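Side-chain contacts in RNA-binding protein RMD9, mitochondrial (PDB 7A9X), which binds a dodecameric sequence motif in the 3'-UTRs of yeast mitochondrial mRNAs and takes part in their processing or stability: residues I359-N364 with D400-N405; A347-G352 with I390-G395; S494-K499 with L575-S580. All blocks are in the same frame, centred on the assembly; numbering follows the deposited sequence.

Along the chain, 347-352 near the end of helix 337-351 comes first, followed by 359-364 in helix 357-374. Contact 2 then closes at 390-395 in helix 379-396, and contact 1 closes just after it at 400-405, so the two cross rather than nest. Contact 2 ties the assigned repeats PPR5 and PPR6 and contact 1 the assigned repeats PPR6 and PPR7, one repeat further on and beside the RNA. Their centres lie about 11 Å apart, and Tyr393 of contact 2 touches Asn364, Asp400 and Phe403 of contact 1. Contact 3 follows in series beyond the last assigned repeat, joining helix 489-502 to the loop after helix 566-571; its nearest atoms are about 20 Å from contact 1.

Contact 1. Residues I359-N364 with D400-N405; sequences ILSSLN and DEPFFN. With nucleotides of chain B.
Ser361 and Pro402 meet beside the RNA, Ser361 OG lying 3.5 Å from Pro402 CB. A chi1 of 175° turns the Ser361 hydroxyl away from its own backbone N and onto adenosine A9 of chain B: OG donates to N3 of A9 at 2.9 Å and accepts from A9 O2' at 3.1 Å. On the facing helix, Asn405 ND2 donates to O2 of U10 of chain B at 3.1 Å, with an N-H...O angle of 156°. A second bond from Asn405 ND2, to Glu401 OE1 at 2.9 Å, and one from Tyr427 to Asn405 OD1 fix the amide's rotation. Behind this polar layer, Asn364 ND2 comes to the edge of the Phe403 ring, 3.6 Å from Phe403 CD1, with amide and ring planes 77° apart. Trp344 and Tyr393 hold the two ends of that amide. Asp400, the N-cap of the facing helix, accepts a weak capping bond from Phe403 N at OD2 and makes a salt bridge to Lys397 through OD1. Assigned repeats PPR6 and PPR7 thus present hydroxyl and amide to the RNA. Purines share N3 and pyrimidines O2 as acceptors, so these two contacts alone would probably not tell A from G or U from C.

Contact 2. Residues A347-G352 with I390-G395; sequences AVKFYG and ITFYSG
Val348 packs against Phe392 and Tyr393 where helix 337-351 of the assigned repeat PPR5 runs beside helix 379-396 of PPR6, a step in the helical solenoid of a pentatricopeptide repeat protein. The two short segments are nearly parallel, their axes 10.5 Å apart and inclined by 20°. Val348 points toward the other helix, and its CG1, anti to the backbone N (chi1 168°), serves both rings: it lies 3.9 Å from Phe392 CE2 and equally 3.9 Å from Tyr393 CD1, coming obliquely to each. Val348 and Phe392 run antiparallel alongside one another, whereas the valine meets Tyr393 at about a right angle. CG2, the other branch, touches Tyr393 CE1. Beyond the valine, the far end of the Tyr393 ring leaves this interface: its hydroxyl bonds to Asp400, its ring stacks with Phe403, and its side chain also touches Leu360. Towards solvent, Lys349 borders the Phe392 ring with its hydrocarbon chain, which runs extended past CG; the methylenes do the touching, and no cation-pi interaction is made. Within helix 379-396, Ser394 OG bonds one turn back to Ile390 O. Nearest of all across the interface is Lys349 CE, which sits at the ring edge close to its plane, 3.5 Å from Phe392 CE1.

Contact 3. Residues S494-K499 with L575-S580; sequences SKRDEK and LNEYLS
Arg496 reaches across from helix 489-502 to pair with Glu577. Its CB points toward the opposite segment, and CG stands anti to the backbone N (chi1 172°). The chain then bends twice, at chi2 and chi3, as it passes through CD and NE, and the side chain touches Ile574, just ahead of the facing segment. CZ lies 3.7 Å from Glu577 OE2, and beyond it the two terminal nitrogens take one carboxylate oxygen each. NH1 donates to Glu577 OE2 at 3.2 Å, on the syn side and near the carboxylate plane, while NH2 donates to Glu577 OE1 at 3.0 Å, from above that plane, with the straighter angle of 164°. This is an end-on, two-nitrogen salt bridge whose guanidinium and carboxylate planes are turned 45° apart. It joins two parts of the helical C-terminal region that follows the annotated pentatricopeptide repeats: helix 489-502 and the loop after helix 566-571, which packs back on that helix through Leu575. Glu577 approaches from the opposite direction on a chain extended beyond CG. Replacing Arg496 with a leucine would probably leave the Glu577 carboxylate without its charged mate and free to turn at the surface. Relative to the guanidinium, both oxygens lie near its plane, Glu577 OE1 more nearly in it than OE2.

Contact 1. Residues I359-N364 with D400-N405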
loop_
_atom_site.group_PDB
_atom_site.type_symbol
_atom_site.label_atom_id
_atom_site.label_comp_id
_atom_site.label_asym_id
_atom_site.label_seq_id
_atom_site.Cartn_x
_atom_site.Cartn_y
_atom_site.Cartn_z
ATOM N N ILE A 359 7.683 4.176 4.718
ATOM C CA ILE A 359 6.671 5.142 5.134
ATOM C C ILE A 359 6.953 6.509 4.524
ATOM O O ILE A 359 6.062 7.145 3.949
ATOM C CB ILE A 359 6.604 5.208 6.671
ATOM C CG1 ILE A 359 6.081 3.881 7.228
ATOM C CG2 ILE A 359 5.753 6.389 7.120
ATOM C CD1 ILE A 359 6.061 3.809 8.736
ATOM N N LEU A 360 8.197 6.980 4.635
ATOM C CA LEU A 360 8.569 8.249 4.019
ATOM C C LEU A 360 8.486 8.178 2.501
ATOM O O LEU A 360 8.197 9.187 1.847
ATOM C CB LEU A 360 9.974 8.652 4.462
ATOM C CG LEU A 360 10.057 9.332 5.829
ATOM C CD1 LEU A 360 11.479 9.332 6.348
ATOM C CD2 LEU A 360 9.529 10.756 5.731
ATOM N N SER A 361 8.735 6.998 1.927
ATOM C CA SER A 361 8.571 6.820 0.490
ATOM C C SER A 361 7.131 7.077 0.063
ATOM O O SER A 361 6.886 7.745 -0.949
ATOM C CB SER A 361 9.005 5.409 0.092
ATOM O OG SER A 361 8.750 5.155 -1.279
ATOM N N SER A 362 6.166 6.556 0.823
ATOM C CA SER A 362 4.763 6.792 0.498
ATOM C C SER A 362 4.401 8.263 0.657
ATOM O O SER A 362 3.635 8.809 -0.148
ATOM C CB SER A 362 3.869 5.919 1.378
ATOM O OG SER A 362 2.507 6.049 1.012
ATOM N N LEU A 363 4.943 8.923 1.686
ATOM C CA LEU A 363 4.688 10.348 1.878
ATOM C C LEU A 363 5.283 11.166 0.740
ATOM O O LEU A 363 4.613 12.035 0.169
ATOM C CB LEU A 363 5.256 10.814 3.221
ATOM C CG LEU A 363 5.130 12.315 3.510
ATOM C CD1 LEU A 363 3.682 12.686 3.793
ATOM C CD2 LEU A 363 6.035 12.753 4.655
ATOM N N ASN A 364 6.545 10.899 0.396
ATOM C CA ASN A 364 7.197 11.647 -0.673
ATOM C C ASN A 364 6.534 11.396 -2.021
ATOM O O ASN A 364 6.550 12.275 -2.891
ATOM C CB ASN A 364 8.682 11.292 -0.721
ATOM C CG ASN A 364 9.427 11.752 0.517
ATOM O OD1 ASN A 364 9.103 12.788 1.100
ATOM N ND2 ASN A 364 10.431 10.984 0.926
ATOM N N ASP A 400 17.180 9.147 1.916
ATOM C CA ASP A 400 16.947 7.795 1.438
ATOM C C ASP A 400 16.781 7.802 -0.077
ATOM O O ASP A 400 16.483 8.830 -0.690
ATOM C CB ASP A 400 15.706 7.205 2.102
ATOM C CG ASP A 400 14.566 8.202 2.181
ATOM O OD1 ASP A 400 14.698 9.201 2.918
ATOM O OD2 ASP A 400 13.550 8.003 1.486
ATOM N N GLU A 401 16.973 6.635 -0.679
ATOM C CA GLU A 401 16.904 6.544 -2.132
ATOM C C GLU A 401 15.509 6.821 -2.689
ATOM O O GLU A 401 15.400 7.492 -3.724
ATOM C CB GLU A 401 17.389 5.177 -2.614
ATOM C CG GLU A 401 17.884 5.209 -4.047
ATOM C CD GLU A 401 17.826 3.859 -4.720
ATOM O OE1 GLU A 401 16.823 3.136 -4.522
ATOM O OE2 GLU A 401 18.785 3.525 -5.447
ATOM N N PRO A 402 14.425 6.321 -2.078
ATOM C CA PRO A 402 13.094 6.628 -2.631
ATOM C C PRO A 402 12.795 8.116 -2.716
ATOM O O PRO A 402 12.034 8.529 -3.599
ATOM C CB PRO A 402 12.142 5.912 -1.664
ATOM C CG PRO A 402 12.935 4.771 -1.158
ATOM C CD PRO A 402 14.327 5.316 -1.000
ATOM N N PHE A 403 13.379 8.930 -1.833
ATOM C CA PHE A 403 13.194 10.376 -1.911
ATOM C C PHE A 403 13.581 10.906 -3.288
ATOM O O PHE A 403 12.814 11.640 -3.922
ATOM C CB PHE A 403 14.009 11.067 -0.817
ATOM C CG PHE A 403 13.983 12.572 -0.893
ATOM C CD1 PHE A 403 12.898 13.286 -0.408
ATOM C CD2 PHE A 403 15.050 13.272 -1.438
ATOM C CE1 PHE A 403 12.871 14.668 -0.473
ATOM C CE2 PHE A 403 15.032 14.654 -1.505
ATOM C CZ PHE A 403 13.942 15.354 -1.022
ATOM N N PHE A 404 14.768 10.536 -3.771
ATOM C CA PHE A 404 15.200 10.963 -5.096
ATOM C C PHE A 404 14.579 10.131 -6.213
ATOM O O PHE A 404 14.437 10.635 -7.333
ATOM C CB PHE A 404 16.727 10.919 -5.193
ATOM C CG PHE A 404 17.407 12.144 -4.638
ATOM C CD1 PHE A 404 17.175 13.393 -5.200
ATOM C CD2 PHE A 404 18.286 12.047 -3.570
ATOM C CE1 PHE A 404 17.801 14.526 -4.701
ATOM C CE2 PHE A 404 18.917 13.175 -3.065
ATOM C CZ PHE A 404 18.673 14.417 -3.631
ATOM N N ASN A 405 14.201 8.879 -5.936
ATOM C CA ASN A 405 13.545 8.064 -6.955
ATOM C C ASN A 405 12.190 8.646 -7.343
ATOM O O ASN A 405 11.875 8.758 -8.535
ATOM C CB ASN A 405 13.388 6.622 -6.464
ATOM C CG ASN A 405 14.723 5.910 -6.295
ATOM O OD1 ASN A 405 15.737 6.320 -6.863
ATOM N ND2 ASN A 405 14.725 4.835 -5.515
ATOM P P A B 9 2.021 0.178 -1.960
ATOM O OP1 A B 9 1.981 -0.437 -3.310
ATOM O OP2 A B 9 3.149 -0.150 -1.054
ATOM O "O5'" A B 9 1.976 1.768 -2.122
ATOM C "C5'" A B 9 2.420 2.634 -1.082
ATOM C "C4'" A B 9 3.659 3.417 -1.446
ATOM O "O4'" A B 9 4.628 3.295 -0.375
ATOM C "C3'" A B 9 4.408 2.972 -2.696
ATOM O "O3'" A B 9 3.864 3.555 -3.872
ATOM C "C2'" A B 9 5.843 3.410 -2.414
ATOM O "O2'" A B 9 6.014 4.788 -2.706
ATOM C "C1'" A B 9 5.935 3.227 -0.899
ATOM N N9 A B 9 6.522 1.931 -0.503
ATOM C C8 A B 9 5.839 0.821 -0.072
ATOM N N7 A B 9 6.608 -0.195 0.236
ATOM C C5 A B 9 7.889 0.280 -0.001
ATOM C C6 A B 9 9.157 -0.317 0.135
ATOM N N6 A B 9 9.344 -1.569 0.558
ATOM N N1 A B 9 10.240 0.424 -0.182
ATOM C C2 A B 9 10.048 1.681 -0.606
ATOM N N3 A B 9 8.909 2.351 -0.776
ATOM C C4 A B 9 7.854 1.589 -0.453
ATOM P P A B 7 -1.676 -0.561 7.787
ATOM O OP1 A B 7 -3.127 -0.312 7.595
ATOM O OP2 A B 7 -1.090 -1.847 7.322
ATOM O "O5'" A B 7 -0.856 0.616 7.101
ATOM C "C5'" A B 7 -1.487 1.814 6.656
ATOM C "C4'" A B 7 -0.473 2.813 6.149
ATOM O "O4'" A B 7 0.132 3.495 7.281
ATOM C "C3'" A B 7 0.686 2.209 5.358
ATOM O "O3'" A B 7 1.162 3.167 4.414
ATOM C "C2'" A B 7 1.742 2.010 6.437
ATOM O "O2'" A B 7 3.066 1.907 5.960
ATOM C "C1'" A B 7 1.530 3.254 7.293
ATOM N N9 A B 7 1.951 3.097 8.686
ATOM C C8 A B 7 1.807 1.986 9.479
ATOM N N7 A B 7 2.283 2.142 10.690
ATOM C C5 A B 7 2.775 3.442 10.691
ATOM C C6 A B 7 3.407 4.215 11.681
ATOM N N6 A B 7 3.667 3.776 12.914
ATOM N N1 A B 7 3.768 5.476 11.357
ATOM C C2 A B 7 3.508 5.920 10.121
ATOM N N3 A B 7 2.922 5.290 9.107
ATOM C C4 A B 7 2.576 4.042 9.462
ATOM P P U B 10 4.332 3.075 -5.333
ATOM O OP1 U B 10 3.323 3.570 -6.305
ATOM O OP2 U B 10 4.640 1.622 -5.280
ATOM O "O5'" U B 10 5.692 3.865 -5.598
ATOM C "C5'" U B 10 5.690 5.246 -5.934
ATOM C "C4'" U B 10 7.077 5.715 -6.295
ATOM O "O4'" U B 10 7.969 5.448 -5.186
ATOM C "C3'" U B 10 7.717 5.012 -7.485
ATOM O "O3'" U B 10 7.361 5.615 -8.719
ATOM C "C2'" U B 10 9.212 5.099 -7.188
ATOM O "O2'" U B 10 9.746 6.338 -7.628
ATOM C "C1'" U B 10 9.240 5.065 -5.658
ATOM N N1 U B 10 9.559 3.724 -5.114
ATOM C C2 U B 10 10.868 3.481 -4.740
ATOM O O2 U B 10 11.752 4.312 -4.849
ATOM N N3 U B 10 11.101 2.226 -4.234
ATOM C C4 U B 10 10.177 1.216 -4.065
ATOM O O4 U B 10 10.542 0.138 -3.596
ATOM C C5 U B 10 8.845 1.546 -4.473
ATOM C C6 U B 10 8.589 2.759 -4.968
#

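Contact 2. Residues A347-G352 with I390-G395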
loop_
_atom_site.group_PDB
_atom_site.type_symbol
_atom_site.label_atom_id
_atom_site.label_comp_id
_atom_site.label_asym_id
_atom_site.label_seq_id
_atom_site.Cartn_x
_atom_site.Cartn_y
_atom_site.Cartn_z
ATOM N N ALA A 347 5.293 16.734 8.703
ATOM C CA ALA A 347 5.277 15.275 8.721
ATOM C C ALA A 347 6.690 14.706 8.644
ATOM O O ALA A 347 7.013 13.738 9.343
ATOM C CB ALA A 347 4.418 14.746 7.575
ATOM N N VAL A 348 7.546 15.298 7.808
ATOM C CA VAL A 348 8.919 14.820 7.679
ATOM C C VAL A 348 9.676 14.998 8.990
ATOM O O VAL A 348 10.425 14.109 9.415
ATOM C CB VAL A 348 9.625 15.532 6.512
ATOM C CG1 VAL A 348 11.121 15.260 6.544
ATOM C CG2 VAL A 348 9.036 15.080 5.186
ATOM N N LYS A 349 9.493 16.142 9.655
ATOM C CA LYS A 349 10.155 16.351 10.939
ATOM C C LYS A 349 9.610 15.414 12.010
ATOM O O LYS A 349 10.370 14.954 12.869
ATOM C CB LYS A 349 10.009 17.807 11.383
ATOM C CG LYS A 349 10.960 18.759 10.682
ATOM C CD LYS A 349 10.866 20.165 11.254
ATOM C CE LYS A 349 11.919 21.075 10.638
ATOM N NZ LYS A 349 11.846 22.461 11.176
ATOM N N PHE A 350 8.308 15.122 11.975
ATOM C CA PHE A 350 7.736 14.187 12.938
ATOM C C PHE A 350 8.310 12.789 12.755
ATOM O O PHE A 350 8.679 12.129 13.733
ATOM C CB PHE A 350 6.213 14.161 12.806
ATOM C CG PHE A 350 5.526 13.315 13.843
ATOM C CD1 PHE A 350 5.130 13.868 15.053
ATOM C CD2 PHE A 350 5.273 11.970 13.609
ATOM C CE1 PHE A 350 4.494 13.095 16.010
ATOM C CE2 PHE A 350 4.641 11.190 14.562
ATOM C CZ PHE A 350 4.250 11.752 15.764
ATOM N N TYR A 351 8.393 12.320 11.510
ATOM C CA TYR A 351 8.899 10.976 11.256
ATOM C C TYR A 351 10.381 10.875 11.597
ATOM O O TYR A 351 10.790 10.024 12.396
ATOM C CB TYR A 351 8.649 10.587 9.799
ATOM C CG TYR A 351 7.192 10.367 9.453
ATOM C CD1 TYR A 351 6.329 9.745 10.347
ATOM C CD2 TYR A 351 6.681 10.782 8.231
ATOM C CE1 TYR A 351 4.998 9.542 10.030
ATOM C CE2 TYR A 351 5.353 10.585 7.906
ATOM C CZ TYR A 351 4.517 9.966 8.808
ATOM O OH TYR A 351 3.195 9.768 8.483
ATOM N N GLY A 352 11.201 11.740 11.004
ATOM C CA GLY A 352 12.633 11.683 11.251
ATOM C C GLY A 352 13.202 10.340 10.843
ATOM O O GLY A 352 13.006 9.873 9.715
ATOM N N ILE A 390 15.409 19.790 -0.969
ATOM C CA ILE A 390 16.540 18.907 -0.699
ATOM C C ILE A 390 17.309 19.381 0.529
ATOM O O ILE A 390 17.738 18.573 1.363
ATOM C CB ILE A 390 17.448 18.818 -1.941
ATOM C CG1 ILE A 390 16.721 18.099 -3.075
ATOM C CG2 ILE A 390 18.752 18.113 -1.608
ATOM C CD1 ILE A 390 17.419 18.206 -4.412
ATOM N N THR A 391 17.490 20.696 0.661
ATOM C CA THR A 391 18.167 21.241 1.833
ATOM C C THR A 391 17.382 20.951 3.107
ATOM O O THR A 391 17.959 20.540 4.121
ATOM C CB THR A 391 18.380 22.748 1.658
ATOM O OG1 THR A 391 19.308 22.978 0.590
ATOM C CG2 THR A 391 18.920 23.377 2.935
ATOM N N PHE A 392 16.063 21.149 3.072
ATOM C CA PHE A 392 15.248 20.866 4.248
ATOM C C PHE A 392 15.281 19.383 4.596
ATOM O O PHE A 392 15.421 19.009 5.767
ATOM C CB PHE A 392 13.806 21.320 4.024
ATOM C CG PHE A 392 12.831 20.688 4.973
ATOM C CD1 PHE A 392 12.655 21.203 6.247
ATOM C CD2 PHE A 392 12.107 19.564 4.600
ATOM C CE1 PHE A 392 11.768 20.617 7.126
ATOM C CE2 PHE A 392 11.222 18.972 5.474
ATOM C CZ PHE A 392 11.050 19.498 6.740
ATOM N N TYR A 393 15.122 18.521 3.588
ATOM C CA TYR A 393 15.105 17.084 3.835
ATOM C C TYR A 393 16.446 16.598 4.372
ATOM O O TYR A 393 16.486 15.700 5.221
ATOM C CB TYR A 393 14.729 16.344 2.548
ATOM C CG TYR A 393 14.166 14.956 2.751
ATOM C CD1 TYR A 393 12.829 14.769 3.087
ATOM C CD2 TYR A 393 14.964 13.828 2.588
ATOM C CE1 TYR A 393 12.307 13.498 3.267
ATOM C CE2 TYR A 393 14.451 12.555 2.763
ATOM C CZ TYR A 393 13.123 12.396 3.103
ATOM O OH TYR A 393 12.614 11.129 3.278
ATOM N N SER A 394 17.549 17.184 3.902
ATOM C CA SER A 394 18.857 16.842 4.451
ATOM C C SER A 394 18.958 17.245 5.917
ATOM O O SER A 394 19.557 16.525 6.726
ATOM C CB SER A 394 19.962 17.515 3.636
ATOM O OG SER A 394 19.917 17.119 2.277
ATOM N N GLY A 395 18.376 18.388 6.281
ATOM C CA GLY A 395 18.445 18.857 7.653
ATOM C C GLY A 395 17.683 18.001 8.641
ATOM O O GLY A 395 17.933 18.094 9.846
#

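Contact 3. Residues S494-K499 with L575-S580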
loop_
_atom_site.group_PDB
_atom_site.type_symbol
_atom_site.label_atom_id
_atom_site.label_comp_id
_atom_site.label_asym_id
_atom_site.label_seq_id
_atom_site.Cartn_x
_atom_site.Cartn_y
_atom_site.Cartn_z
ATOM N N SER A 494 5.943 8.149 -29.392
ATOM C CA SER A 494 5.556 9.509 -29.026
ATOM C C SER A 494 5.908 10.498 -30.131
ATOM O O SER A 494 5.069 11.311 -30.538
ATOM C CB SER A 494 6.226 9.911 -27.713
ATOM O OG SER A 494 6.006 11.284 -27.437
ATOM N N LYS A 495 7.143 10.445 -30.633
ATOM C CA LYS A 495 7.544 11.382 -31.678
ATOM C C LYS A 495 6.828 11.096 -32.990
ATOM O O LYS A 495 6.580 12.021 -33.774
ATOM C CB LYS A 495 9.060 11.343 -31.871
ATOM C CG LYS A 495 9.841 11.833 -30.662
ATOM C CD LYS A 495 9.392 13.226 -30.246
ATOM C CE LYS A 495 9.985 13.619 -28.903
ATOM N NZ LYS A 495 9.494 14.948 -28.444
ATOM N N ARG A 496 6.480 9.833 -33.244
ATOM C CA ARG A 496 5.710 9.501 -34.438
ATOM C C ARG A 496 4.308 10.093 -34.364
ATOM O O ARG A 496 3.814 10.672 -35.340
ATOM C CB ARG A 496 5.649 7.984 -34.618
ATOM C CG ARG A 496 4.719 7.524 -35.728
ATOM C CD ARG A 496 5.295 7.818 -37.109
ATOM N NE ARG A 496 6.464 6.992 -37.402
ATOM C CZ ARG A 496 6.403 5.736 -37.835
ATOM N NH1 ARG A 496 5.226 5.156 -38.024
ATOM N NH2 ARG A 496 7.518 5.057 -38.075
ATOM N N ASP A 497 3.651 9.961 -33.207
ATOM C CA ASP A 497 2.303 10.499 -33.048
ATOM C C ASP A 497 2.280 12.020 -33.098
ATOM O O ASP A 497 1.252 12.602 -33.458
ATOM C CB ASP A 497 1.688 10.008 -31.736
ATOM C CG ASP A 497 1.513 8.503 -31.704
ATOM O OD1 ASP A 497 1.415 7.895 -32.791
ATOM O OD2 ASP A 497 1.471 7.927 -30.598
ATOM N N GLU A 498 3.388 12.676 -32.748
ATOM C CA GLU A 498 3.448 14.130 -32.855
ATOM C C GLU A 498 3.402 14.574 -34.310
ATOM O O GLU A 498 2.667 15.504 -34.663
ATOM C CB GLU A 498 4.711 14.659 -32.176
ATOM C CG GLU A 498 4.714 14.527 -30.669
ATOM C CD GLU A 498 5.988 15.062 -30.050
ATOM O OE1 GLU A 498 6.896 15.462 -30.810
ATOM O OE2 GLU A 498 6.080 15.084 -28.806
ATOM N N LYS A 499 4.180 13.916 -35.173
ATOM C CA LYS A 499 4.238 14.320 -36.574
ATOM C C LYS A 499 2.892 14.136 -37.262
ATOM O O LYS A 499 2.491 14.965 -38.087
ATOM C CB LYS A 499 5.324 13.529 -37.302
ATOM C CG LYS A 499 6.719 13.722 -36.734
ATOM C CD LYS A 499 7.740 12.911 -37.512
ATOM C CE LYS A 499 9.138 13.078 -36.941
ATOM N NZ LYS A 499 10.133 12.257 -37.684
ATOM N N LEU A 575 6.096 -0.708 -33.339
ATOM C CA LEU A 575 6.910 -1.910 -33.246
ATOM C C LEU A 575 6.576 -2.913 -34.344
ATOM O O LEU A 575 7.417 -3.759 -34.672
ATOM C CB LEU A 575 6.728 -2.550 -31.868
ATOM C CG LEU A 575 7.906 -3.334 -31.288
ATOM C CD1 LEU A 575 9.154 -2.472 -31.267
ATOM C CD2 LEU A 575 7.574 -3.821 -29.888
ATOM N N ASN A 576 5.375 -2.832 -34.927
ATOM C CA ASN A 576 4.980 -3.792 -35.954
ATOM C C ASN A 576 5.823 -3.659 -37.216
ATOM O O ASN A 576 6.037 -4.650 -37.921
ATOM C CB ASN A 576 3.499 -3.624 -36.296
ATOM C CG ASN A 576 2.584 -4.280 -35.281
ATOM O OD1 ASN A 576 2.850 -5.387 -34.813
ATOM N ND2 ASN A 576 1.499 -3.597 -34.934
ATOM N N GLU A 577 6.305 -2.454 -37.526
ATOM C CA GLU A 577 7.095 -2.268 -38.737
ATOM C C GLU A 577 8.550 -2.681 -38.569
ATOM O O GLU A 577 9.295 -2.671 -39.554
ATOM C CB GLU A 577 7.016 -0.811 -39.204
ATOM C CG GLU A 577 7.420 0.207 -38.161
ATOM C CD GLU A 577 7.064 1.627 -38.562
ATOM O OE1 GLU A 577 7.902 2.298 -39.201
ATOM O OE2 GLU A 577 5.942 2.071 -38.243
ATOM N N TYR A 578 8.967 -3.049 -37.359
ATOM C CA TYR A 578 10.319 -3.524 -37.100
ATOM C C TYR A 578 10.377 -5.019 -36.820
ATOM O O TYR A 578 11.474 -5.559 -36.633
ATOM C CB TYR A 578 10.927 -2.769 -35.910
ATOM C CG TYR A 578 11.298 -1.329 -36.183
ATOM C CD1 TYR A 578 10.343 -0.321 -36.133
ATOM C CD2 TYR A 578 12.610 -0.974 -36.462
ATOM C CE1 TYR A 578 10.683 0.998 -36.373
ATOM C CE2 TYR A 578 12.960 0.341 -36.701
ATOM C CZ TYR A 578 11.993 1.322 -36.655
ATOM O OH TYR A 578 12.339 2.633 -36.893
ATOM N N LEU A 579 9.232 -5.704 -36.799
ATOM C CA LEU A 579 9.125 -7.034 -36.215
ATOM C C LEU A 579 9.066 -8.171 -37.224
ATOM O O LEU A 579 9.177 -9.334 -36.819
ATOM C CB LEU A 579 7.883 -7.109 -35.315
ATOM C CG LEU A 579 8.134 -7.038 -33.810
ATOM C CD1 LEU A 579 9.285 -6.088 -33.478
ATOM C CD2 LEU A 579 6.857 -6.636 -33.072
ATOM N N SER A 580 8.888 -7.883 -38.515
ATOM C CA SER A 580 8.846 -8.961 -39.496
ATOM C C SER A 580 10.191 -9.663 -39.637
ATOM O O SER A 580 10.240 -10.787 -40.148
ATOM C CB SER A 580 8.393 -8.428 -40.855
ATOM O OG SER A 580 7.019 -8.078 -40.834
#